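Local coordinates for uncharacterized protein (Acinetobacter baumannii, PDB 4PUX) that is of unknown function but folds as an antiparallel beta-barrel-like protein of the DUF3237 family, grouped with the AOC barrels, at residues T47-K51 with S52-R56; A101-L104 with K105-Q109; T128-P131 with K132-W135. All coordinates share one frame; numbering follows the deposited sequence. Where two conformers were deposited one is given.

In the fold
All three contacts are local, on the strands, helix and loop of one antiparallel, barrel-like fold. Interaction 1 is the tight hairpin between strands 36-49 and 54-67, interaction 2 a short helix after strand 88-99, and interaction 3 a turn in the loop between strands 118-127 and 141-147. Interactions 1 and 3, with centres about 14 Å apart, touch directly: L53 CD1 packs 3.8 Å from Y133 CD1. Interaction 2 lies on the opposite side of the chain's centre, its nearest atoms about 26 Å from interaction 1 and about 31 Å from interaction 3. Ethanediol, probably from the crystallisation liquor, binds at interaction 3 and near R56 of interaction 1; neither establishes a functional site.

Interaction 1 of 3, residues T47-K51 with S52-R56; sequences TFEGK and SLKGR
The F48 ring lies face-on against G55, its antiparallel partner across a tight beta hairpin. G55 CA stands 3.9 Å from the centroid of the F48 ring and 22° off its normal, the geometry of a CH-pi contact. A chi1 of 50° holds F48 CG between its own N and carbonyl carbon, which folds the ring back over the partner strand. There F48 CE2 comes within 3.3 Å of K54 C, while R56 O sits at the ring edge, near its plane. L53 completes this apolar side obliquely, its CG 3.7 Å from F48 CE2. Beneath the ring, F48 and G55 form a hydrogen-bonded pair, with F48 N donating to G55 O over 3.0 Å and G55 N returning a bond of equal length to F48 O.

E49 and K54, a non-hydrogen-bonded pair, project to the other face of the hairpin and cross obliquely. Their contact is carboxylate against methylene, E49 OE2 to K54 CE at 3.5 Å; the charged ends, E49 OE2 and K54 NZ, remain 4.8 Å apart. The lysine chain is extended as far as CE, and its last torsion (chi4 68°) swings the ammonium toward the turn instead, where K54 NZ donates to G50 O over 2.8 Å. A weak, bent bond from G50 N to L53 O helps close that turn.

Strand 12-21 flanks the first arm, with backbone hydrogen bonds joining T47 to S19 and E49 to K17, and the F48 ring meets that of F18. Strand 73-83 borders the second: R56 bonds to E82 through its backbone and by a salt bridge from NE, and L81 touches the F48 side chain.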
ATOM      1  N   THR A  47       2.939  10.016  -7.108  1.00  9.69           N
ATOM      2  CA  THR A  47       2.002  11.125  -6.918  1.00 10.42           C
ATOM      3  C   THR A  47       0.826  10.698  -6.078  1.00  8.97           C
ATOM      4  O   THR A  47       0.539   9.475  -5.921  1.00 10.49           O
ATOM      5  CB  THR A  47       1.440  11.648  -8.276  1.00 11.61           C
ATOM      6  OG1 THR A  47       0.742  10.598  -8.945  1.00 13.71           O
ATOM      7  CG2 THR A  47       2.561  12.220  -9.142  1.00 14.04           C
ATOM      8  N   PHE A  48       0.108  11.678  -5.528  1.00 10.40           N
ATOM      9  CA  PHE A  48      -1.212  11.425  -4.935  1.00 11.07           C
ATOM     10  C   PHE A  48      -2.140  12.597  -5.223  1.00  8.85           C
ATOM     11  O   PHE A  48      -1.694  13.759  -5.280  1.00  9.53           O
ATOM     12  CB  PHE A  48      -1.132  11.135  -3.420  1.00 10.25           C
ATOM     13  CG  PHE A  48      -0.330  12.149  -2.626  1.00 11.47           C
ATOM     14  CD1 PHE A  48       1.054  12.013  -2.499  1.00 10.27           C
ATOM     15  CD2 PHE A  48      -0.964  13.188  -1.934  1.00 11.29           C
ATOM     16  CE1 PHE A  48       1.795  12.956  -1.799  1.00 11.16           C
ATOM     17  CE2 PHE A  48      -0.217  14.125  -1.215  1.00 10.21           C
ATOM     18  CZ  PHE A  48       1.144  13.990  -1.115  1.00 10.99           C
ATOM     19  N   GLU A  49      -3.420  12.283  -5.406  1.00  9.88           N
ATOM     20  CA  GLU A  49      -4.415  13.277  -5.804  1.00 10.98           C
ATOM     21  C   GLU A  49      -5.772  12.969  -5.193  1.00 11.02           C
ATOM     22  O   GLU A  49      -6.384  11.942  -5.478  1.00 11.00           O
ATOM     23  CB  GLU A  49      -4.532  13.308  -7.332  1.00 13.20           C
ATOM     24  CG  GLU A  49      -5.525  14.387  -7.892  1.00 14.50           C
ATOM     25  CD  GLU A  49      -4.964  15.813  -7.899  1.00 15.92           C
ATOM     26  OE1 GLU A  49      -3.800  15.992  -7.476  1.00 17.22           O
ATOM     27  OE2 GLU A  49      -5.708  16.758  -8.325  1.00 22.06           O
ATOM     28  N   GLY A  50      -6.215  13.858  -4.291  1.00 10.71           N
ATOM     29  CA  GLY A  50      -7.551  13.796  -3.681  1.00 11.37           C
ATOM     30  C   GLY A  50      -8.083  15.182  -3.391  1.00 11.49           C
ATOM     31  O   GLY A  50      -7.379  16.174  -3.573  1.00 13.05           O
ATOM     32  N   LYS A  51      -9.319  15.256  -2.914  1.00 12.87           N
ATOM     33  CA  LYS A  51      -9.970  16.543  -2.662  1.00 14.30           C
ATOM     34  C   LYS A  51      -9.160  17.415  -1.669  1.00 14.14           C
ATOM     35  O   LYS A  51      -8.924  18.629  -1.933  1.00 18.42           O
ATOM     36  CB  LYS A  51     -11.406  16.321  -2.127  1.00 17.36           C
ATOM     37  CG  LYS A  51     -12.237  17.607  -1.939  1.00 22.27           C
ATOM     38  CD  LYS A  51     -13.669  17.276  -1.459  1.00 28.15           C
ATOM     39  CE  LYS A  51     -14.527  18.523  -1.357  1.00 36.62           C
ATOM     40  NZ  LYS A  51     -15.911  18.190  -0.873  1.00 44.91           N
ATOM     41  N   SER A  52      -8.663  16.792  -0.588  1.00 15.37           N
ATOM     42  CA  SER A  52      -8.038  17.491   0.547  0.50 18.46           C
ATOM     43  C   SER A  52      -6.547  17.209   0.685  1.00 14.96           C
ATOM     44  O   SER A  52      -5.911  17.692   1.626  1.00 17.77           O
ATOM     45  CB  SER A  52      -8.730  17.074   1.870  0.50 21.09           C
ATOM     46  OG  SER A  52      -8.280  15.795   2.354  0.50 24.80           O
ATOM     47  N   LEU A  53      -5.999  16.438  -0.253  1.00 10.97           N
ATOM     48  CA  LEU A  53      -4.606  15.956  -0.157  1.00 11.02           C
ATOM     49  C   LEU A  53      -4.039  15.675  -1.553  1.00 10.39           C
ATOM     50  O   LEU A  53      -4.524  14.792  -2.274  1.00 12.10           O
ATOM     51  CB  LEU A  53      -4.556  14.669   0.665  1.00 11.63           C
ATOM     52  CG  LEU A  53      -3.162  14.113   0.965  1.00 11.96           C
ATOM     53  CD1 LEU A  53      -2.344  15.027   1.886  1.00 12.53           C
ATOM     54  CD2 LEU A  53      -3.216  12.691   1.540  1.00 13.36           C
ATOM     55  N   LYS A  54      -3.014  16.471  -1.924  1.00 10.25           N
ATOM     56  CA  LYS A  54      -2.424  16.417  -3.272  1.00  9.40           C
ATOM     57  C   LYS A  54      -0.922  16.651  -3.137  1.00  9.35           C
ATOM     58  O   LYS A  54      -0.494  17.453  -2.313  1.00 11.11           O
ATOM     59  CB  LYS A  54      -2.997  17.560  -4.155  1.00 12.38           C
ATOM     60  CG  LYS A  54      -4.502  17.557  -4.401  1.00 13.02           C
ATOM     61  CD  LYS A  54      -4.929  18.792  -5.213  1.00 14.03           C
ATOM     62  CE  LYS A  54      -6.452  18.738  -5.545  1.00 19.53           C
ATOM     63  NZ  LYS A  54      -7.261  18.889  -4.333  1.00 21.29           N
ATOM     64  N   GLY A  55      -0.133  15.991  -3.975  1.00  8.77           N
ATOM     65  CA  GLY A  55       1.316  16.164  -3.975  1.00  9.65           C
ATOM     66  C   GLY A  55       2.088  15.037  -4.631  1.00  9.56           C
ATOM     67  O   GLY A  55       1.567  14.334  -5.513  1.00 10.20           O
ATOM     68  N   ARG A  56       3.341  14.884  -4.213  1.00  9.31           N
ATOM     69  CA  ARG A  56       4.248  13.893  -4.789  1.00 10.55           C
ATOM     70  C   ARG A  56       4.935  13.055  -3.701  1.00  9.06           C
ATOM     71  O   ARG A  56       5.036  13.457  -2.516  1.00  9.92           O
ATOM     72  CB  ARG A  56       5.300  14.530  -5.706  1.00 11.86           C
ATOM     73  CG  ARG A  56       6.370  15.339  -5.017  1.00 12.26           C
ATOM     74  CD  ARG A  56       7.284  16.011  -6.054  1.00 12.87           C
ATOM     75  NE  ARG A  56       8.322  16.797  -5.382  1.00 13.17           N
ATOM     76  CZ  ARG A  56       9.603  16.838  -5.691  1.00 15.41           C
ATOM     77  NH1 ARG A  56      10.055  16.239  -6.784  1.00 22.59           N
ATOM     78  NH2 ARG A  56      10.433  17.589  -4.950  1.00 13.35           N
TER

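Interaction 2 of 3, residues A101-L104 with K105-Q109; sequences AETL and KQLAQ
E102 bends forward along helix 101-108 to meet K105 and Q106, three and four residues further on. The helix is recognisable from four successive alpha-helical bonds, K105 N to A101 O, Q106 N to E102 O, L107 N to T103 O and A108 N to L104 O, each 3.0 Å long. Q109 N donates to Q106 O and only weakly to K105 O.

The E102 carboxylate receives a water proton at OE2, over 3.0 Å. Its contact with Q106 is packing: OE2 lies 3.5 Å from Q106 CG, with the carboxylate and amide planes turned 47° apart. K105 passes at a slant, its CD 3.8 Å from E102 OE1, and E102 OE2 stays 4.8 Å from K105 NZ, too far to pair directly. K105 NZ donates to Q109 OE1 over 2.9 Å (OE1 also bonds to K111 NZ) and weakly to the same water, though a second K105 conformer makes both bonds doubtful.

T103 OG1 is hydrogen-bonded to N117 N in the following loop, and T103 N to S100 OG, just ahead of the helix. Beside it, T103 CG2 and L107 CD1 lie 4.2 Å apart on side chains pointing the same way.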
ATOM      1  N   ALA A 101      -9.480 -15.585  -4.178  1.00 13.70           N
ATOM      2  CA  ALA A 101     -10.010 -16.942  -3.940  1.00 12.21           C
ATOM      3  C   ALA A 101     -10.450 -17.600  -5.272  1.00 14.15           C
ATOM      4  O   ALA A 101     -10.201 -18.784  -5.503  1.00 14.17           O
ATOM      5  CB  ALA A 101     -11.165 -16.878  -2.945  1.00 15.91           C
ATOM      6  N   GLU A 102     -11.126 -16.842  -6.126  1.00 14.36           N
ATOM      7  CA  GLU A 102     -11.574 -17.377  -7.417  1.00 14.53           C
ATOM      8  C   GLU A 102     -10.421 -17.696  -8.360  1.00 14.16           C
ATOM      9  O   GLU A 102     -10.447 -18.737  -9.036  1.00 14.62           O
ATOM     10  CB  GLU A 102     -12.597 -16.444  -8.095  1.00 16.60           C
ATOM     11  CG  GLU A 102     -13.124 -16.932  -9.452  1.00 20.15           C
ATOM     12  CD  GLU A 102     -13.821 -18.306  -9.434  1.00 21.08           C
ATOM     13  OE1 GLU A 102     -14.232 -18.794  -8.359  1.00 22.35           O
ATOM     14  OE2 GLU A 102     -13.978 -18.884 -10.535  1.00 28.35           O
ATOM     15  N   THR A 103      -9.429 -16.793  -8.450  1.00 13.40           N
ATOM     16  CA  THR A 103      -8.239 -17.051  -9.271  1.00 14.11           C
ATOM     17  C   THR A 103      -7.559 -18.363  -8.829  1.00 14.12           C
ATOM     18  O   THR A 103      -7.181 -19.194  -9.664  1.00 15.08           O
ATOM     19  CB  THR A 103      -7.272 -15.846  -9.239  1.00 13.94           C
ATOM     20  OG1 THR A 103      -7.806 -14.774 -10.023  1.00 19.67           O
ATOM     21  CG2 THR A 103      -5.904 -16.195  -9.776  1.00 17.69           C
ATOM     22  N   LEU A 104      -7.357 -18.528  -7.526  1.00 13.21           N
ATOM     23  CA  LEU A 104      -6.688 -19.738  -7.023  1.00 13.37           C
ATOM     24  C   LEU A 104      -7.545 -20.989  -7.267  1.00 14.02           C
ATOM     25  O   LEU A 104      -6.991 -22.045  -7.573  1.00 13.82           O
ATOM     26  CB  LEU A 104      -6.258 -19.590  -5.556  1.00 15.42           C
ATOM     27  CG  LEU A 104      -5.258 -18.440  -5.327  1.00 18.63           C
ATOM     28  CD1 LEU A 104      -4.995 -18.275  -3.840  1.00 23.46           C
ATOM     29  CD2 LEU A 104      -3.966 -18.659  -6.060  1.00 21.99           C
ATOM     30  N   LYS A 105      -8.875 -20.877  -7.138  1.00 13.81           N
ATOM     31  CA  LYS A 105      -9.783 -22.016  -7.469  0.60 11.90           C
ATOM     32  C   LYS A 105      -9.603 -22.452  -8.939  1.00 13.39           C
ATOM     33  O   LYS A 105      -9.463 -23.664  -9.261  1.00 16.14           O
ATOM     34  CB  LYS A 105     -11.252 -21.656  -7.219  0.60 14.28           C
ATOM     35  CG  LYS A 105     -12.209 -22.815  -7.557  0.60 18.23           C
ATOM     36  CD  LYS A 105     -13.664 -22.440  -7.615  0.60 22.60           C
ATOM     37  CE  LYS A 105     -14.499 -23.593  -8.181  0.60 27.00           C
ATOM     38  NZ  LYS A 105     -14.572 -23.572  -9.675  0.60 32.75           N
ATOM     39  N   GLN A 106      -9.648 -21.481  -9.830  1.00 12.54           N
ATOM     40  CA  GLN A 106      -9.460 -21.778 -11.249  1.00 13.42           C
ATOM     41  C   GLN A 106      -8.122 -22.454 -11.524  1.00 15.68           C
ATOM     42  O   GLN A 106      -8.055 -23.454 -12.266  1.00 16.06           O
ATOM     43  CB  GLN A 106      -9.608 -20.505 -12.081  1.00 16.68           C
ATOM     44  CG  GLN A 106     -11.062 -19.983 -12.150  1.00 19.18           C
ATOM     45  CD  GLN A 106     -11.158 -18.620 -12.818  1.00 32.00           C
ATOM     46  OE1 GLN A 106     -10.465 -17.668 -12.434  1.00 52.79           O
ATOM     47  NE2 GLN A 106     -12.011 -18.518 -13.817  1.00 48.02           N
ATOM     48  N   LEU A 107      -7.047 -21.925 -10.948  1.00 14.77           N
ATOM     49  CA  LEU A 107      -5.742 -22.533 -11.130  1.00 13.96           C
ATOM     50  C   LEU A 107      -5.667 -23.966 -10.608  1.00 14.51           C
ATOM     51  O   LEU A 107      -4.990 -24.808 -11.209  1.00 16.32           O
ATOM     52  CB  LEU A 107      -4.624 -21.650 -10.512  1.00 17.58           C
ATOM     53  CG  LEU A 107      -4.395 -20.314 -11.248  1.00 19.79           C
ATOM     54  CD1 LEU A 107      -3.409 -19.473 -10.488  1.00 23.44           C
ATOM     55  CD2 LEU A 107      -3.938 -20.549 -12.686  1.00 24.05           C
ATOM     56  N   ALA A 108      -6.343 -24.218  -9.501  1.00 13.26           N
ATOM     57  CA  ALA A 108      -6.389 -25.547  -8.859  1.00 13.99           C
ATOM     58  C   ALA A 108      -7.130 -26.592  -9.708  1.00 14.54           C
ATOM     59  O   ALA A 108      -6.960 -27.812  -9.520  1.00 16.03           O
ATOM     60  CB  ALA A 108      -7.000 -25.434  -7.438  1.00 14.68           C
ATOM     61  N   GLN A 109      -7.952 -26.106 -10.640  1.00 16.33           N
ATOM     62  CA  GLN A 109      -8.667 -26.944 -11.603  1.00 17.68           C
ATOM     63  C   GLN A 109      -8.025 -26.985 -12.990  1.00 16.89           C
ATOM     64  O   GLN A 109      -8.577 -27.594 -13.905  1.00 21.21           O
ATOM     65  CB  GLN A 109     -10.106 -26.477 -11.726  1.00 17.19           C
ATOM     66  CG  GLN A 109     -10.841 -26.501 -10.408  1.00 17.94           C
ATOM     67  CD  GLN A 109     -12.267 -26.104 -10.535  1.00 21.57           C
ATOM     68  OE1 GLN A 109     -12.601 -25.079 -11.155  1.00 25.01           O
ATOM     69  NE2 GLN A 109     -13.157 -26.904  -9.917  1.00 29.53           N
TER
HETATM   70  O   HOH W   1     -16.247 -20.727  -9.822  1.00 46.52           O

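Interaction 3 of 3, residues T128-P131 with K132-W135; sequences TSSP and KYSW. With EDO (1,2-ethanediol), chain E.
S130 OG is gripped from two directions: ethanediol O1 approaches to 2.7 Å in a hydrogen bond that either hydroxyl could donate, and K132 N gives a weak, bent bond of 3.3 Å. A chi1 of 166° places OG opposite the backbone N of S130, and from there it also meets the tyrosine ring, reaching 3.4 Å from Y133 CD2. That approach is oblique, whereas S130 CB lies in the ring plane at its edge. Ethanediol C2 occupies another part of the edge, near Y133 CE2.

The backbone turns sharply here. Y133 N donates to S130 O across 3.1 Å, closing a turn from S130 to Y133. Just upstream, S130 N bonds to T128 OG1, which defines an ST turn; T128 OG1 is also hydrogen-bonded to L88 O. These turns shape the loop that leads from strand 118-127 to strand 141-147 of the antiparallel barrel-like sheet. Within it, T128 CG2 rests 3.5 Å from Y133 O.

One face of the Y133 ring is overlaid by the extended K132 chain, whose CG stands 3.8 Å above the plane, over the ring centre. The polar ends of both residues share a partner beyond the turn: K132 NZ makes a salt bridge to D85 OD2 and Y133 OH a hydrogen bond to D85 OD1, while NZ and OH themselves are joined only weakly. One water links the turn to the 3-10 segment, donating to P131 O and accepting from W135 N, the latter bond 3.0 Å long.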
ATOM      1  N   THR A 128       2.929  13.936  10.607  1.00  8.17           N
ATOM      2  CA  THR A 128       3.250  15.281  10.113  1.00  7.96           C
ATOM      3  C   THR A 128       3.135  16.303  11.241  1.00  8.41           C
ATOM      4  O   THR A 128       2.366  16.131  12.195  1.00 10.03           O
ATOM      5  CB  THR A 128       2.327  15.647   8.911  1.00  7.97           C
ATOM      6  OG1 THR A 128       2.709  16.895   8.324  1.00  9.30           O
ATOM      7  CG2 THR A 128       0.832  15.730   9.369  1.00 10.00           C
ATOM      8  N   SER A 129       3.874  17.424  11.093  1.00  9.55           N
ATOM      9  CA  SER A 129       3.732  18.548  12.019  1.00 11.01           C
ATOM     10  C   SER A 129       2.881  19.696  11.426  1.00 10.45           C
ATOM     11  O   SER A 129       2.589  20.656  12.143  1.00 13.06           O
ATOM     12  CB  SER A 129       5.108  19.120  12.401  1.00 12.58           C
ATOM     13  OG  SER A 129       5.756  19.723  11.297  1.00 13.02           O
ATOM     14  N   SER A 130       2.438  19.569  10.167  1.00  9.92           N
ATOM     15  CA  SER A 130       1.648  20.638   9.521  1.00  9.86           C
ATOM     16  C   SER A 130       0.237  20.698  10.140  1.00 11.77           C
ATOM     17  O   SER A 130      -0.447  19.676  10.150  1.00 11.82           O
ATOM     18  CB  SER A 130       1.484  20.371   8.037  1.00 11.50           C
ATOM     19  OG  SER A 130       0.465  21.210   7.492  1.00 14.40           O
ATOM     20  N   PRO A 131      -0.217  21.870  10.608  1.00 13.49           N
ATOM     21  CA  PRO A 131      -1.574  21.934  11.178  1.00 15.23           C
ATOM     22  C   PRO A 131      -2.682  21.572  10.184  1.00 14.40           C
ATOM     23  O   PRO A 131      -3.715  21.061  10.576  1.00 15.03           O
ATOM     24  CB  PRO A 131      -1.686  23.380  11.630  1.00 17.21           C
ATOM     25  CG  PRO A 131      -0.289  23.794  11.931  1.00 18.69           C
ATOM     26  CD  PRO A 131       0.539  23.110  10.872  1.00 13.86           C
ATOM     27  N   LYS A 132      -2.435  21.791   8.894  1.00 13.24           N
ATOM     28  CA  LYS A 132      -3.419  21.479   7.877  1.00 14.02           C
ATOM     29  C   LYS A 132      -3.655  19.956   7.741  1.00 14.23           C
ATOM     30  O   LYS A 132      -4.768  19.521   7.435  1.00 17.97           O
ATOM     31  CB  LYS A 132      -2.961  22.075   6.527  1.00 15.96           C
ATOM     32  CG  LYS A 132      -3.936  21.877   5.443  1.00 18.73           C
ATOM     33  CD  LYS A 132      -3.611  22.694   4.235  1.00 22.12           C
ATOM     34  CE  LYS A 132      -4.528  22.292   3.097  1.00 23.20           C
ATOM     35  NZ  LYS A 132      -4.114  22.919   1.822  1.00 24.26           N
ATOM     36  N   TYR A 133      -2.590  19.168   7.928  1.00 11.50           N
ATOM     37  CA  TYR A 133      -2.654  17.732   7.711  1.00 10.89           C
ATOM     38  C   TYR A 133      -2.521  16.891   8.961  1.00 10.73           C
ATOM     39  O   TYR A 133      -2.627  15.647   8.884  1.00 10.79           O
ATOM     40  CB  TYR A 133      -1.574  17.316   6.674  1.00 11.41           C
ATOM     41  CG  TYR A 133      -1.681  18.108   5.368  1.00 10.50           C
ATOM     42  CD1 TYR A 133      -2.694  17.829   4.444  1.00 11.36           C
ATOM     43  CD2 TYR A 133      -0.831  19.177   5.105  1.00 10.27           C
ATOM     44  CE1 TYR A 133      -2.830  18.562   3.263  1.00 11.72           C
ATOM     45  CE2 TYR A 133      -0.956  19.920   3.900  1.00 12.15           C
ATOM     46  CZ  TYR A 133      -1.951  19.594   2.994  1.00 11.29           C
ATOM     47  OH  TYR A 133      -2.113  20.322   1.812  1.00 12.48           O
ATOM     48  N   SER A 134      -2.451  17.544  10.131  1.00 11.09           N
ATOM     49  CA  SER A 134      -2.195  16.803  11.374  0.60 11.47           C
ATOM     50  C   SER A 134      -3.371  15.903  11.825  1.00 10.55           C
ATOM     51  O   SER A 134      -3.172  14.983  12.634  1.00 11.21           O
ATOM     52  CB  SER A 134      -1.757  17.739  12.502  0.60 14.65           C
ATOM     53  OG  SER A 134      -2.762  18.654  12.807  0.60 17.68           O
ATOM     54  N   TRP A 135      -4.564  16.125  11.285  1.00  9.55           N
ATOM     55  CA  TRP A 135      -5.674  15.190  11.521  1.00  9.95           C
ATOM     56  C   TRP A 135      -5.306  13.764  11.152  1.00  9.65           C
ATOM     57  O   TRP A 135      -5.786  12.790  11.763  1.00  9.84           O
ATOM     58  CB  TRP A 135      -6.959  15.637  10.780  1.00  9.72           C
ATOM     59  CG  TRP A 135      -6.915  15.512   9.284  1.00 10.94           C
ATOM     60  CD1 TRP A 135      -6.237  16.326   8.402  1.00 12.02           C
ATOM     61  CD2 TRP A 135      -7.663  14.603   8.490  1.00 13.23           C
ATOM     62  NE1 TRP A 135      -6.476  15.927   7.101  1.00 13.09           N
ATOM     63  CE2 TRP A 135      -7.332  14.858   7.131  1.00 13.09           C
ATOM     64  CE3 TRP A 135      -8.537  13.551   8.788  1.00 14.48           C
ATOM     65  CZ2 TRP A 135      -7.905  14.144   6.071  1.00 13.35           C
ATOM     66  CZ3 TRP A 135      -9.115  12.847   7.741  1.00 19.10           C
ATOM     67  CH2 TRP A 135      -8.793  13.142   6.397  1.00 15.57           C
TER
HETATM   68  C1  EDO E 204       2.139  23.490   5.218  1.00 43.11           C
HETATM   69  O1  EDO E 204       2.041  23.169   6.604  1.00 42.71           O
HETATM   70  C2  EDO E 204       0.798  23.182   4.593  1.00 39.11           C
HETATM   71  O2  EDO E 204      -0.118  24.269   4.830  1.00 53.57           O
HETATM   72  O   HOH W   2      -5.540  18.832  10.514  1.00 13.84           O